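Local coordinates for protein agmatinase (Deinococcus radiodurans, PDB 1WOI) that probably hydrolyses agmatine to putrescine and urea, as a manganese-dependent member of the arginase family with two metal ions per subunit, at residues A[140-145]-A[231-236]; A[144-149]-A[176-181]; A[227-232]-A[271-276]. All blocks are in the same frame, centred on the assembly; numbering follows the deposited sequence.

Interaction 1: residues A[140-145]-A[231-236]. With MN (manganese (II) ion), chain H; MN (manganese (II) ion), chain G.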
ATOM      1  N   VAL A 140      -6.124 -23.823 -26.014  1.00 13.26           N
ATOM      2  CA  VAL A 140      -6.220 -24.391 -24.670  1.00 11.28           C
ATOM      3  C   VAL A 140      -6.243 -23.140 -23.800  1.00 11.79           C
ATOM      4  O   VAL A 140      -5.269 -22.394 -23.737  1.00  8.13           O
ATOM      5  CB  VAL A 140      -4.998 -25.258 -24.295  1.00 11.71           C
ATOM      6  CG1 VAL A 140      -5.100 -25.677 -22.834  1.00 11.85           C
ATOM      7  CG2 VAL A 140      -4.953 -26.502 -25.183  1.00 13.09           C
ATOM      8  N   GLN A 141      -7.371 -22.921 -23.144  1.00 11.19           N
ATOM      9  CA  GLN A 141      -7.588 -21.735 -22.327  1.00 12.71           C
ATOM     10  C   GLN A 141      -7.662 -22.001 -20.820  1.00 12.24           C
ATOM     11  O   GLN A 141      -8.466 -22.820 -20.373  1.00 14.36           O
ATOM     12  CB  GLN A 141      -8.896 -21.093 -22.810  1.00 12.40           C
ATOM     13  CG  GLN A 141      -9.380 -19.843 -22.094  1.00 14.35           C
ATOM     14  CD  GLN A 141     -10.801 -19.485 -22.509  1.00 13.54           C
ATOM     15  OE1 GLN A 141     -11.352 -20.083 -23.436  1.00 15.04           O
ATOM     16  NE2 GLN A 141     -11.400 -18.513 -21.827  1.00 10.51           N
ATOM     17  N   LEU A 142      -6.809 -21.325 -20.046  1.00 11.23           N
ATOM     18  CA  LEU A 142      -6.844 -21.440 -18.587  1.00 11.65           C
ATOM     19  C   LEU A 142      -7.591 -20.163 -18.207  1.00 11.04           C
ATOM     20  O   LEU A 142      -7.151 -19.062 -18.539  1.00 10.85           O
ATOM     21  CB  LEU A 142      -5.437 -21.434 -17.985  1.00 12.47           C
ATOM     22  CG  LEU A 142      -4.540 -22.643 -18.267  1.00 13.20           C
ATOM     23  CD1 LEU A 142      -3.330 -22.597 -17.346  1.00 13.52           C
ATOM     24  CD2 LEU A 142      -5.312 -23.924 -18.023  1.00 12.04           C
ATOM     25  N   ASP A 143      -8.717 -20.295 -17.518  1.00 10.15           N
ATOM     26  CA  ASP A 143      -9.509 -19.106 -17.215  1.00 11.33           C
ATOM     27  C   ASP A 143     -10.610 -19.447 -16.225  1.00 10.85           C
ATOM     28  O   ASP A 143     -11.089 -20.580 -16.189  1.00 14.43           O
ATOM     29  CB  ASP A 143     -10.155 -18.628 -18.527  1.00 12.07           C
ATOM     30  CG  ASP A 143     -10.511 -17.156 -18.531  1.00 15.12           C
ATOM     31  OD1 ASP A 143     -10.916 -16.616 -17.483  1.00 12.10           O
ATOM     32  OD2 ASP A 143     -10.396 -16.551 -19.617  1.00 14.86           O
ATOM     33  N   ALA A 144     -11.013 -18.467 -15.426  1.00 10.75           N
ATOM     34  CA  ALA A 144     -12.104 -18.673 -14.493  1.00 11.14           C
ATOM     35  C   ALA A 144     -13.375 -18.372 -15.279  1.00 10.09           C
ATOM     36  O   ALA A 144     -14.467 -18.764 -14.882  1.00 10.83           O
ATOM     37  CB  ALA A 144     -11.980 -17.711 -13.303  1.00 10.13           C
ATOM     38  N   HIS A 145     -13.213 -17.686 -16.410  1.00 11.00           N
ATOM     39  CA  HIS A 145     -14.347 -17.293 -17.247  1.00 12.28           C
ATOM     40  C   HIS A 145     -14.278 -17.877 -18.662  1.00 12.01           C
ATOM     41  O   HIS A 145     -13.206 -18.196 -19.164  1.00 12.12           O
ATOM     42  CB  HIS A 145     -14.428 -15.762 -17.325  1.00 13.04           C
ATOM     43  CG  HIS A 145     -14.217 -15.071 -16.009  1.00 14.35           C
ATOM     44  ND1 HIS A 145     -13.003 -14.530 -15.638  1.00 12.79           N
ATOM     45  CD2 HIS A 145     -15.068 -14.821 -14.984  1.00 13.56           C
ATOM     46  CE1 HIS A 145     -13.116 -13.977 -14.444  1.00 16.75           C
ATOM     47  NE2 HIS A 145     -14.359 -14.139 -14.026  1.00 15.51           N
ATOM     48  N   ASP A 231      -6.512 -15.156 -13.881  1.00 10.47           N
ATOM     49  CA  ASP A 231      -7.574 -15.383 -12.907  1.00 11.43           C
ATOM     50  C   ASP A 231      -8.032 -16.835 -12.883  1.00 10.57           C
ATOM     51  O   ASP A 231      -8.878 -17.215 -12.070  1.00 11.55           O
ATOM     52  CB  ASP A 231      -8.770 -14.416 -13.069  1.00 10.96           C
ATOM     53  CG  ASP A 231      -9.501 -14.561 -14.384  1.00 13.27           C
ATOM     54  OD1 ASP A 231      -9.640 -15.692 -14.896  1.00  9.74           O
ATOM     55  OD2 ASP A 231      -9.966 -13.513 -14.889  1.00 15.19           O
ATOM     56  N   GLY A 232      -7.449 -17.653 -13.757  1.00 10.88           N
ATOM     57  CA  GLY A 232      -7.768 -19.072 -13.745  1.00  8.62           C
ATOM     58  C   GLY A 232      -7.147 -19.651 -12.480  1.00  9.87           C
ATOM     59  O   GLY A 232      -7.626 -20.640 -11.910  1.00  9.96           O
ATOM     60  N   PHE A 233      -6.069 -19.015 -12.028  1.00 10.52           N
ATOM     61  CA  PHE A 233      -5.379 -19.438 -10.817  1.00  9.52           C
ATOM     62  C   PHE A 233      -6.101 -18.933  -9.589  1.00  9.47           C
ATOM     63  O   PHE A 233      -6.779 -17.912  -9.631  1.00  8.55           O
ATOM     64  CB  PHE A 233      -3.939 -18.918 -10.807  1.00  7.86           C
ATOM     65  CG  PHE A 233      -3.079 -19.558 -11.846  1.00  9.45           C
ATOM     66  CD1 PHE A 233      -2.873 -18.947 -13.077  1.00  9.12           C
ATOM     67  CD2 PHE A 233      -2.547 -20.827 -11.626  1.00  8.71           C
ATOM     68  CE1 PHE A 233      -2.153 -19.598 -14.080  1.00 12.44           C
ATOM     69  CE2 PHE A 233      -1.826 -21.485 -12.621  1.00  8.94           C
ATOM     70  CZ  PHE A 233      -1.631 -20.868 -13.850  1.00 10.56           C
ATOM     71  N   ASP A 234      -5.940 -19.652  -8.487  1.00  9.05           N
ATOM     72  CA  ASP A 234      -6.583 -19.263  -7.244  1.00 10.53           C
ATOM     73  C   ASP A 234      -6.094 -17.873  -6.820  1.00  8.58           C
ATOM     74  O   ASP A 234      -4.901 -17.592  -6.860  1.00  9.98           O
ATOM     75  CB  ASP A 234      -6.264 -20.289  -6.159  1.00 10.59           C
ATOM     76  CG  ASP A 234      -7.158 -20.144  -4.949  1.00 13.03           C
ATOM     77  OD1 ASP A 234      -6.986 -19.171  -4.196  1.00 13.71           O
ATOM     78  OD2 ASP A 234      -8.044 -21.004  -4.762  1.00 15.22           O
ATOM     79  N   PRO A 235      -7.021 -16.991  -6.408  1.00  9.08           N
ATOM     80  CA  PRO A 235      -6.709 -15.622  -5.975  1.00  9.55           C
ATOM     81  C   PRO A 235      -5.704 -15.554  -4.820  1.00 10.16           C
ATOM     82  O   PRO A 235      -5.021 -14.543  -4.636  1.00 11.30           O
ATOM     83  CB  PRO A 235      -8.069 -15.062  -5.577  1.00 10.92           C
ATOM     84  CG  PRO A 235      -9.024 -15.825  -6.399  1.00 15.09           C
ATOM     85  CD  PRO A 235      -8.473 -17.231  -6.377  1.00 10.36           C
ATOM     86  N   ALA A 236      -5.631 -16.624  -4.033  1.00 11.31           N
ATOM     87  CA  ALA A 236      -4.693 -16.680  -2.916  1.00 11.21           C
ATOM     88  C   ALA A 236      -3.279 -16.765  -3.486  1.00 11.25           C
ATOM     89  O   ALA A 236      -2.328 -16.260  -2.901  1.00 12.20           O
ATOM     90  CB  ALA A 236      -4.977 -17.906  -2.050  1.00 11.28           C
TER
HETATM   91 MN    MN H1502     -10.913 -14.535 -16.622  1.00 21.50          MN
HETATM   92 MN    MN G1501     -10.390 -14.432 -19.582  1.00 28.16          MN
HETATM   93  O   HOH W   1     -11.804 -12.919 -18.398  1.00 25.62           O
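Asp143 and Asp231 meet in a metal-centred contact at the carboxyl end of the parallel sheet, where the loop leaving strand 137-142 approaches the turn that follows strand 223-229. The manganese ion of chain H lies between the two loops. Asp231 chelates it with both oxygens, OD1 at 2.4 Å and OD2 at 2.2 Å, while Asp143 splits its carboxylate, giving OD1 to this ion and OD2 to the manganese ion of chain G. The two carboxylate planes are turned 44° apart, and Asp143 OD1 comes to 3.0 Å from Asp231 OD1, a closeness that the shared cation probably offsets. His145 binds the same ion through ND1, and its ring edge, at CE1, lies 3.2 Å from Asp231 OD2, with ring and carboxylate nearly perpendicular.

Backbone N-H groups steady this shell. Ala144 N donates to Asp231 OD1 over 3.1 Å and nearly straight on. His145 N closes an Asx turn onto Asp143 OD1 at 2.8 Å, arriving from above the carboxylate plane. On the other oxygen, Gln141 NE2 reaches Asp143 OD2, and its amide is itself held by Thr178 and Leu146. Gly232 CA packs against the Asp143 backbone, with Leu142 and Phe233 touching on the apolar side. His121, Asp147 and Asp229 complete the metal shells.

Because the carboxylate oxygens of Asp143 and Asp231 coordinate manganese and also accept N-H groups, their negative charge is probably largely compensated, and these bonds probably limit the rotation of both carboxylates, keeping their oxygens directed at the ions.

Interaction 2: residues A[144-149]-A[176-181]. With MN (manganese (II) ion), chain H; MN (manganese (II) ion), chain G.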
ATOM      1  N   ALA A 144     -11.013 -18.467 -15.426  1.00 10.75           N
ATOM      2  CA  ALA A 144     -12.104 -18.673 -14.493  1.00 11.14           C
ATOM      3  C   ALA A 144     -13.375 -18.372 -15.279  1.00 10.09           C
ATOM      4  O   ALA A 144     -14.467 -18.764 -14.882  1.00 10.83           O
ATOM      5  CB  ALA A 144     -11.980 -17.711 -13.303  1.00 10.13           C
ATOM      6  N   HIS A 145     -13.213 -17.686 -16.410  1.00 11.00           N
ATOM      7  CA  HIS A 145     -14.347 -17.293 -17.247  1.00 12.28           C
ATOM      8  C   HIS A 145     -14.278 -17.877 -18.662  1.00 12.01           C
ATOM      9  O   HIS A 145     -13.206 -18.196 -19.164  1.00 12.12           O
ATOM     10  CB  HIS A 145     -14.428 -15.762 -17.325  1.00 13.04           C
ATOM     11  CG  HIS A 145     -14.217 -15.071 -16.009  1.00 14.35           C
ATOM     12  ND1 HIS A 145     -13.003 -14.530 -15.638  1.00 12.79           N
ATOM     13  CD2 HIS A 145     -15.068 -14.821 -14.984  1.00 13.56           C
ATOM     14  CE1 HIS A 145     -13.116 -13.977 -14.444  1.00 16.75           C
ATOM     15  NE2 HIS A 145     -14.359 -14.139 -14.026  1.00 15.51           N
ATOM     16  N   LEU A 146     -15.434 -18.014 -19.304  1.00 12.18           N
ATOM     17  CA  LEU A 146     -15.494 -18.584 -20.650  1.00 12.26           C
ATOM     18  C   LEU A 146     -15.077 -17.602 -21.750  1.00 13.00           C
ATOM     19  O   LEU A 146     -14.416 -17.986 -22.717  1.00 13.81           O
ATOM     20  CB  LEU A 146     -16.912 -19.103 -20.923  1.00 12.97           C
ATOM     21  CG  LEU A 146     -17.108 -19.907 -22.212  1.00 14.57           C
ATOM     22  CD1 LEU A 146     -16.313 -21.211 -22.129  1.00 14.08           C
ATOM     23  CD2 LEU A 146     -18.591 -20.195 -22.406  1.00 12.78           C
ATOM     24  N   ASP A 147     -15.466 -16.339 -21.593  1.00 12.60           N
ATOM     25  CA  ASP A 147     -15.161 -15.283 -22.557  1.00 13.23           C
ATOM     26  C   ASP A 147     -15.579 -15.609 -23.994  1.00 12.64           C
ATOM     27  O   ASP A 147     -14.821 -15.388 -24.944  1.00 12.96           O
ATOM     28  CB  ASP A 147     -13.669 -14.934 -22.520  1.00 15.56           C
ATOM     29  CG  ASP A 147     -13.214 -14.451 -21.153  1.00 17.75           C
ATOM     30  OD1 ASP A 147     -14.026 -13.856 -20.410  1.00 19.41           O
ATOM     31  OD2 ASP A 147     -12.032 -14.654 -20.828  1.00 22.50           O
ATOM     32  N   PHE A 148     -16.794 -16.124 -24.145  1.00 13.92           N
ATOM     33  CA  PHE A 148     -17.335 -16.467 -25.454  1.00 12.25           C
ATOM     34  C   PHE A 148     -18.664 -15.727 -25.662  1.00 14.05           C
ATOM     35  O   PHE A 148     -19.547 -16.201 -26.384  1.00 11.26           O
ATOM     36  CB  PHE A 148     -17.564 -17.981 -25.552  1.00 13.34           C
ATOM     37  CG  PHE A 148     -17.648 -18.488 -26.968  1.00 12.95           C
ATOM     38  CD1 PHE A 148     -16.544 -18.418 -27.803  1.00 12.52           C
ATOM     39  CD2 PHE A 148     -18.832 -19.022 -27.467  1.00 13.73           C
ATOM     40  CE1 PHE A 148     -16.612 -18.874 -29.125  1.00 15.50           C
ATOM     41  CE2 PHE A 148     -18.909 -19.478 -28.785  1.00 13.14           C
ATOM     42  CZ  PHE A 148     -17.801 -19.403 -29.610  1.00 12.77           C
ATOM     43  N   THR A 149     -18.785 -14.564 -25.028  1.00 11.78           N
ATOM     44  CA  THR A 149     -19.989 -13.733 -25.107  1.00 12.77           C
ATOM     45  C   THR A 149     -20.044 -12.911 -26.397  1.00 12.42           C
ATOM     46  O   THR A 149     -19.024 -12.406 -26.871  1.00 11.56           O
ATOM     47  CB  THR A 149     -20.062 -12.780 -23.876  1.00 11.79           C
ATOM     48  OG1 THR A 149     -20.335 -13.553 -22.697  1.00 11.89           O
ATOM     49  CG2 THR A 149     -21.150 -11.720 -24.053  1.00 11.49           C
ATOM     50  N   ILE A 176     -11.878 -25.101 -28.906  1.00 14.26           N
ATOM     51  CA  ILE A 176     -11.328 -24.465 -27.723  1.00 13.85           C
ATOM     52  C   ILE A 176     -11.615 -25.352 -26.525  1.00 13.06           C
ATOM     53  O   ILE A 176     -12.722 -25.866 -26.367  1.00 16.55           O
ATOM     54  CB  ILE A 176     -11.957 -23.079 -27.439  1.00 14.28           C
ATOM     55  CG1 ILE A 176     -11.661 -22.113 -28.589  1.00 13.06           C
ATOM     56  CG2 ILE A 176     -11.399 -22.525 -26.122  1.00 11.73           C
ATOM     57  CD1 ILE A 176     -12.290 -20.728 -28.407  1.00 15.07           C
ATOM     58  N   THR A 177     -10.595 -25.547 -25.700  1.00 12.45           N
ATOM     59  CA  THR A 177     -10.722 -26.322 -24.481  1.00 12.40           C
ATOM     60  C   THR A 177     -10.477 -25.297 -23.378  1.00 12.61           C
ATOM     61  O   THR A 177      -9.393 -24.716 -23.306  1.00 12.07           O
ATOM     62  CB  THR A 177      -9.647 -27.417 -24.385  1.00 12.44           C
ATOM     63  OG1 THR A 177      -9.789 -28.325 -25.482  1.00 13.07           O
ATOM     64  CG2 THR A 177      -9.793 -28.185 -23.082  1.00 12.74           C
ATOM     65  N   THR A 178     -11.477 -25.062 -22.536  1.00 12.80           N
ATOM     66  CA  THR A 178     -11.337 -24.088 -21.460  1.00 13.12           C
ATOM     67  C   THR A 178     -11.327 -24.809 -20.124  1.00 13.77           C
ATOM     68  O   THR A 178     -12.245 -25.575 -19.815  1.00 13.02           O
ATOM     69  CB  THR A 178     -12.485 -23.069 -21.482  1.00 15.33           C
ATOM     70  OG1 THR A 178     -12.585 -22.495 -22.796  1.00 13.90           O
ATOM     71  CG2 THR A 178     -12.221 -21.955 -20.480  1.00 12.58           C
ATOM     72  N   VAL A 179     -10.286 -24.553 -19.335  1.00 13.66           N
ATOM     73  CA  VAL A 179     -10.130 -25.205 -18.044  1.00 12.10           C
ATOM     74  C   VAL A 179     -10.027 -24.216 -16.888  1.00 11.26           C
ATOM     75  O   VAL A 179      -9.275 -23.249 -16.959  1.00 10.33           O
ATOM     76  CB  VAL A 179      -8.862 -26.096 -18.042  1.00 13.36           C
ATOM     77  CG1 VAL A 179      -8.825 -26.953 -16.780  1.00 15.31           C
ATOM     78  CG2 VAL A 179      -8.841 -26.965 -19.287  1.00 14.97           C
ATOM     79  N   GLY A 180     -10.793 -24.467 -15.826  1.00 12.73           N
ATOM     80  CA  GLY A 180     -10.763 -23.607 -14.655  1.00 12.30           C
ATOM     81  C   GLY A 180     -12.028 -22.816 -14.359  1.00 13.34           C
ATOM     82  O   GLY A 180     -12.090 -22.099 -13.358  1.00 12.31           O
ATOM     83  N   LEU A 181     -13.043 -22.951 -15.208  1.00 13.92           N
ATOM     84  CA  LEU A 181     -14.291 -22.213 -15.023  1.00 13.57           C
ATOM     85  C   LEU A 181     -14.954 -22.404 -13.664  1.00 13.06           C
ATOM     86  O   LEU A 181     -15.061 -23.522 -13.156  1.00  9.97           O
ATOM     87  CB  LEU A 181     -15.287 -22.579 -16.126  1.00 16.05           C
ATOM     88  CG  LEU A 181     -14.835 -22.303 -17.561  1.00 17.03           C
ATOM     89  CD1 LEU A 181     -15.989 -22.599 -18.514  1.00 19.58           C
ATOM     90  CD2 LEU A 181     -14.399 -20.851 -17.699  1.00 15.46           C
TER
HETATM   91 MN    MN H1502     -10.913 -14.535 -16.622  1.00 21.50          MN
HETATM   92 MN    MN G1501     -10.390 -14.432 -19.582  1.00 28.16          MN
HETATM   93  O   HOH W   1     -11.804 -12.919 -18.398  1.00 25.62           O
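Leu181 and Leu146 form the close-packed half of this contact, where the loop after strand 137-142 lies against the end of the neighbouring strand 173-181. Their CD1 methyls meet at 3.9 Å as the two side chains pass at an angle. Leu146 reaches inward because its CG stands opposite the backbone N (chi1 -172°), and the same CD1 rests 4.0 Å from Thr178 OG1, a hydroxyl whose hydrogen bond goes to Gln141. Nearer the metals the backbones themselves touch: Leu181 CA points its hydrogen at Ala144 O, 3.5 Å away, and Gly180 O sits 3.6 Å from Ala144 CA. No conventional hydrogen bond joins the two segments, although Ala144 does pair through its backbone with Arg182, one residue farther along.

The other half is looser. Ile176 and Phe148 both point toward the opposite segment, but their side chains come no nearer than 4.8 Å to it; Phe163 of helix 162-169 packs on both. On the metal side, side chains of the loop serve the ions rather than the strand. Asp147 has left-handed backbone angles and sends OD2 to the manganese ion of chain G at 2.1 Å, while His145, partly exposed, turns its CB away from the strand. A water lies between the two ions, 2.4 Å from the manganese of chain G, and gives Asp147 OD1 a weak hydrogen bond.

Loop 144-149 is therefore two-faced, with hydrocarbon seating it on the strand and ligands turned to the metals. The water's place is consistent with that of the metal-activated nucleophile in arginase-family enzymes, and its weak bond to Asp147 may help to orient it.

Interaction 3: residues A[227-232]-A[271-276]. With MN (manganese (II) ion), chain H; MN (manganese (II) ion), chain G.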
ATOM      1  N   SER A 227      -3.775 -19.819 -24.150  1.00 11.51           N
ATOM      2  CA  SER A 227      -4.247 -18.537 -23.653  1.00 10.48           C
ATOM      3  C   SER A 227      -4.362 -18.693 -22.148  1.00 10.57           C
ATOM      4  O   SER A 227      -5.239 -19.401 -21.650  1.00 11.43           O
ATOM      5  CB  SER A 227      -5.609 -18.164 -24.227  1.00 14.05           C
ATOM      6  OG  SER A 227      -6.001 -16.899 -23.716  1.00 12.63           O
ATOM      7  N   VAL A 228      -3.469 -18.039 -21.420  1.00  8.84           N
ATOM      8  CA  VAL A 228      -3.491 -18.131 -19.972  1.00  9.03           C
ATOM      9  C   VAL A 228      -3.994 -16.849 -19.331  1.00  8.42           C
ATOM     10  O   VAL A 228      -3.338 -15.809 -19.397  1.00  9.22           O
ATOM     11  CB  VAL A 228      -2.085 -18.441 -19.412  1.00  8.58           C
ATOM     12  CG1 VAL A 228      -2.151 -18.571 -17.882  1.00  8.89           C
ATOM     13  CG2 VAL A 228      -1.541 -19.722 -20.041  1.00  9.15           C
ATOM     14  N   ASP A 229      -5.174 -16.929 -18.730  1.00  9.12           N
ATOM     15  CA  ASP A 229      -5.758 -15.796 -18.015  1.00  8.52           C
ATOM     16  C   ASP A 229      -5.360 -16.066 -16.567  1.00  8.54           C
ATOM     17  O   ASP A 229      -5.733 -17.100 -15.999  1.00 11.73           O
ATOM     18  CB  ASP A 229      -7.279 -15.814 -18.141  1.00  9.57           C
ATOM     19  CG  ASP A 229      -7.939 -14.637 -17.443  1.00 11.29           C
ATOM     20  OD1 ASP A 229      -7.414 -14.153 -16.420  1.00 13.69           O
ATOM     21  OD2 ASP A 229      -9.006 -14.209 -17.913  1.00 11.71           O
ATOM     22  N   VAL A 230      -4.604 -15.158 -15.962  1.00  9.56           N
ATOM     23  CA  VAL A 230      -4.165 -15.385 -14.593  1.00  9.07           C
ATOM     24  C   VAL A 230      -5.290 -15.611 -13.589  1.00 10.39           C
ATOM     25  O   VAL A 230      -5.050 -16.212 -12.536  1.00  8.78           O
ATOM     26  CB  VAL A 230      -3.241 -14.240 -14.075  1.00  8.83           C
ATOM     27  CG1 VAL A 230      -2.075 -14.042 -15.030  1.00 11.28           C
ATOM     28  CG2 VAL A 230      -4.027 -12.945 -13.907  1.00 11.84           C
ATOM     29  N   ASP A 231      -6.512 -15.156 -13.881  1.00 10.47           N
ATOM     30  CA  ASP A 231      -7.574 -15.383 -12.907  1.00 11.43           C
ATOM     31  C   ASP A 231      -8.032 -16.835 -12.883  1.00 10.57           C
ATOM     32  O   ASP A 231      -8.878 -17.215 -12.070  1.00 11.55           O
ATOM     33  CB  ASP A 231      -8.770 -14.416 -13.069  1.00 10.96           C
ATOM     34  CG  ASP A 231      -9.501 -14.561 -14.384  1.00 13.27           C
ATOM     35  OD1 ASP A 231      -9.640 -15.692 -14.896  1.00  9.74           O
ATOM     36  OD2 ASP A 231      -9.966 -13.513 -14.889  1.00 15.19           O
ATOM     37  N   GLY A 232      -7.449 -17.653 -13.757  1.00 10.88           N
ATOM     38  CA  GLY A 232      -7.768 -19.072 -13.745  1.00  8.62           C
ATOM     39  C   GLY A 232      -7.147 -19.651 -12.480  1.00  9.87           C
ATOM     40  O   GLY A 232      -7.626 -20.640 -11.910  1.00  9.96           O
ATOM     41  N   ASP A 271      -0.387 -16.616 -24.881  1.00 13.53           N
ATOM     42  CA  ASP A 271      -0.592 -15.274 -24.374  1.00 10.78           C
ATOM     43  C   ASP A 271      -0.828 -15.389 -22.875  1.00 11.07           C
ATOM     44  O   ASP A 271      -1.290 -16.422 -22.373  1.00  9.47           O
ATOM     45  CB  ASP A 271      -1.719 -14.500 -25.113  1.00 14.99           C
ATOM     46  CG  ASP A 271      -3.120 -15.033 -24.856  1.00 15.45           C
ATOM     47  OD1 ASP A 271      -3.444 -15.423 -23.716  1.00 16.46           O
ATOM     48  OD2 ASP A 271      -3.924 -15.016 -25.816  1.00 17.03           O
ATOM     49  N   LEU A 272      -0.424 -14.349 -22.159  1.00 10.75           N
ATOM     50  CA  LEU A 272      -0.547 -14.283 -20.707  1.00 11.11           C
ATOM     51  C   LEU A 272      -1.315 -12.990 -20.496  1.00  9.61           C
ATOM     52  O   LEU A 272      -0.774 -11.908 -20.726  1.00  9.94           O
ATOM     53  CB  LEU A 272       0.853 -14.195 -20.083  1.00 11.57           C
ATOM     54  CG  LEU A 272       0.995 -14.443 -18.574  1.00 12.65           C
ATOM     55  CD1 LEU A 272       0.388 -13.309 -17.755  1.00 12.78           C
ATOM     56  CD2 LEU A 272       0.321 -15.760 -18.257  1.00 14.19           C
ATOM     57  N   VAL A 273      -2.572 -13.104 -20.070  1.00  9.67           N
ATOM     58  CA  VAL A 273      -3.422 -11.928 -19.897  1.00  9.53           C
ATOM     59  C   VAL A 273      -4.054 -11.724 -18.523  1.00  8.62           C
ATOM     60  O   VAL A 273      -4.038 -12.613 -17.675  1.00  8.59           O
ATOM     61  CB  VAL A 273      -4.569 -11.945 -20.939  1.00  8.45           C
ATOM     62  CG1 VAL A 273      -3.988 -12.018 -22.339  1.00  6.39           C
ATOM     63  CG2 VAL A 273      -5.497 -13.136 -20.684  1.00  9.19           C
ATOM     64  N   GLU A 274      -4.608 -10.524 -18.336  1.00 10.78           N
ATOM     65  CA  GLU A 274      -5.303 -10.101 -17.119  1.00 10.38           C
ATOM     66  C   GLU A 274      -4.476  -9.930 -15.837  1.00 10.72           C
ATOM     67  O   GLU A 274      -5.033  -9.797 -14.750  1.00  9.64           O
ATOM     68  CB  GLU A 274      -6.492 -11.034 -16.841  1.00 10.38           C
ATOM     69  CG  GLU A 274      -7.627 -10.986 -17.882  1.00 12.82           C
ATOM     70  CD  GLU A 274      -8.440  -9.686 -17.871  1.00 14.97           C
ATOM     71  OE1 GLU A 274      -8.432  -8.965 -16.851  1.00 18.61           O
ATOM     72  OE2 GLU A 274      -9.112  -9.393 -18.885  1.00 14.19           O
ATOM     73  N   LEU A 275      -3.154  -9.933 -15.947  1.00 10.80           N
ATOM     74  CA  LEU A 275      -2.327  -9.728 -14.758  1.00 10.62           C
ATOM     75  C   LEU A 275      -2.461  -8.240 -14.424  1.00 10.32           C
ATOM     76  O   LEU A 275      -2.330  -7.404 -15.312  1.00 10.38           O
ATOM     77  CB  LEU A 275      -0.860 -10.039 -15.070  1.00 13.12           C
ATOM     78  CG  LEU A 275       0.150 -10.301 -13.944  1.00 19.00           C
ATOM     79  CD1 LEU A 275       1.429  -9.528 -14.250  1.00 16.71           C
ATOM     80  CD2 LEU A 275      -0.402  -9.918 -12.589  1.00 14.77           C
ATOM     81  N   ALA A 276      -2.725  -7.923 -13.158  1.00 10.08           N
ATOM     82  CA  ALA A 276      -2.867  -6.537 -12.696  1.00  9.98           C
ATOM     83  C   ALA A 276      -1.889  -6.353 -11.537  1.00  8.87           C
ATOM     84  O   ALA A 276      -2.233  -6.605 -10.382  1.00  9.21           O
ATOM     85  CB  ALA A 276      -4.301  -6.280 -12.218  1.00 12.12           C
TER
HETATM   86 MN    MN H1502     -10.913 -14.535 -16.622  1.00 21.50          MN
HETATM   87 MN    MN G1501     -10.390 -14.432 -19.582  1.00 28.16          MN
HETATM   88  O   HOH W   1     -11.804 -12.919 -18.398  1.00 25.62           O
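Leu272 splays its two methyls over strand 223-229 and the turn beyond it, CD2 lying 3.8 Å from Val228 CG1 and CD1 3.7 Å from Val230 CG1. Leu275 CB adds to the patch, also against Val230 CG1. Outward from it runs the ladder of two parallel strands: Val228 N donates to Asp271 O, Val273 N to Val228 O, and Val230 N, already in the 3-10 turn, to Val273 O at 3.1 Å.

The face bearing Ser227, Asp229 and Asp271 is largely polar, with Val273 among them. Asp229 OD2 bridges both manganese ions, while its OD1 takes the N-H of Asp231 in an Asx turn (2.9 Å) and leans on Glu274 CB at 3.3 Å. Glu274 bends at chi2 (-70°), its OE2 accepting from His121 N, so this second-shell acid probably helps to place a metal ligand. At the far end, Ser227 OG bonds Asp271 OD1 on its syn lone pair and also meets His121 NE2; Asp271 OD2 is held by Tyr225 and Ser124.

The pair belongs to a beta-alpha-beta unit whose crossover is helix 251-264. Helices 284-302 and 51-59 pack over Leu272, and strand 137-142 flanks strand 223-229 across from strand 266-273.

All three contacts are buried and gather at one end of the parallel sheet, whose strands 266-273, 223-229, 137-142 and 173-181 lie side by side. Interaction 3 is nearest the chain's centre and is the one bonded as a regular strand ladder; interaction 1 replaces backbone pairing with metal coordination; interaction 2, farther out, relies on hydrocarbon contact. They are continuous: Leu142 O meets Asp229 N at 2.9 Å, and Gln141 O meets Val179 N at 2.7 Å. Interactions 1 and 2 share Ala144 and His145, while 1 and 3 share Asp231 and Gly232, and each contact supplies ligands to the same two manganese ions.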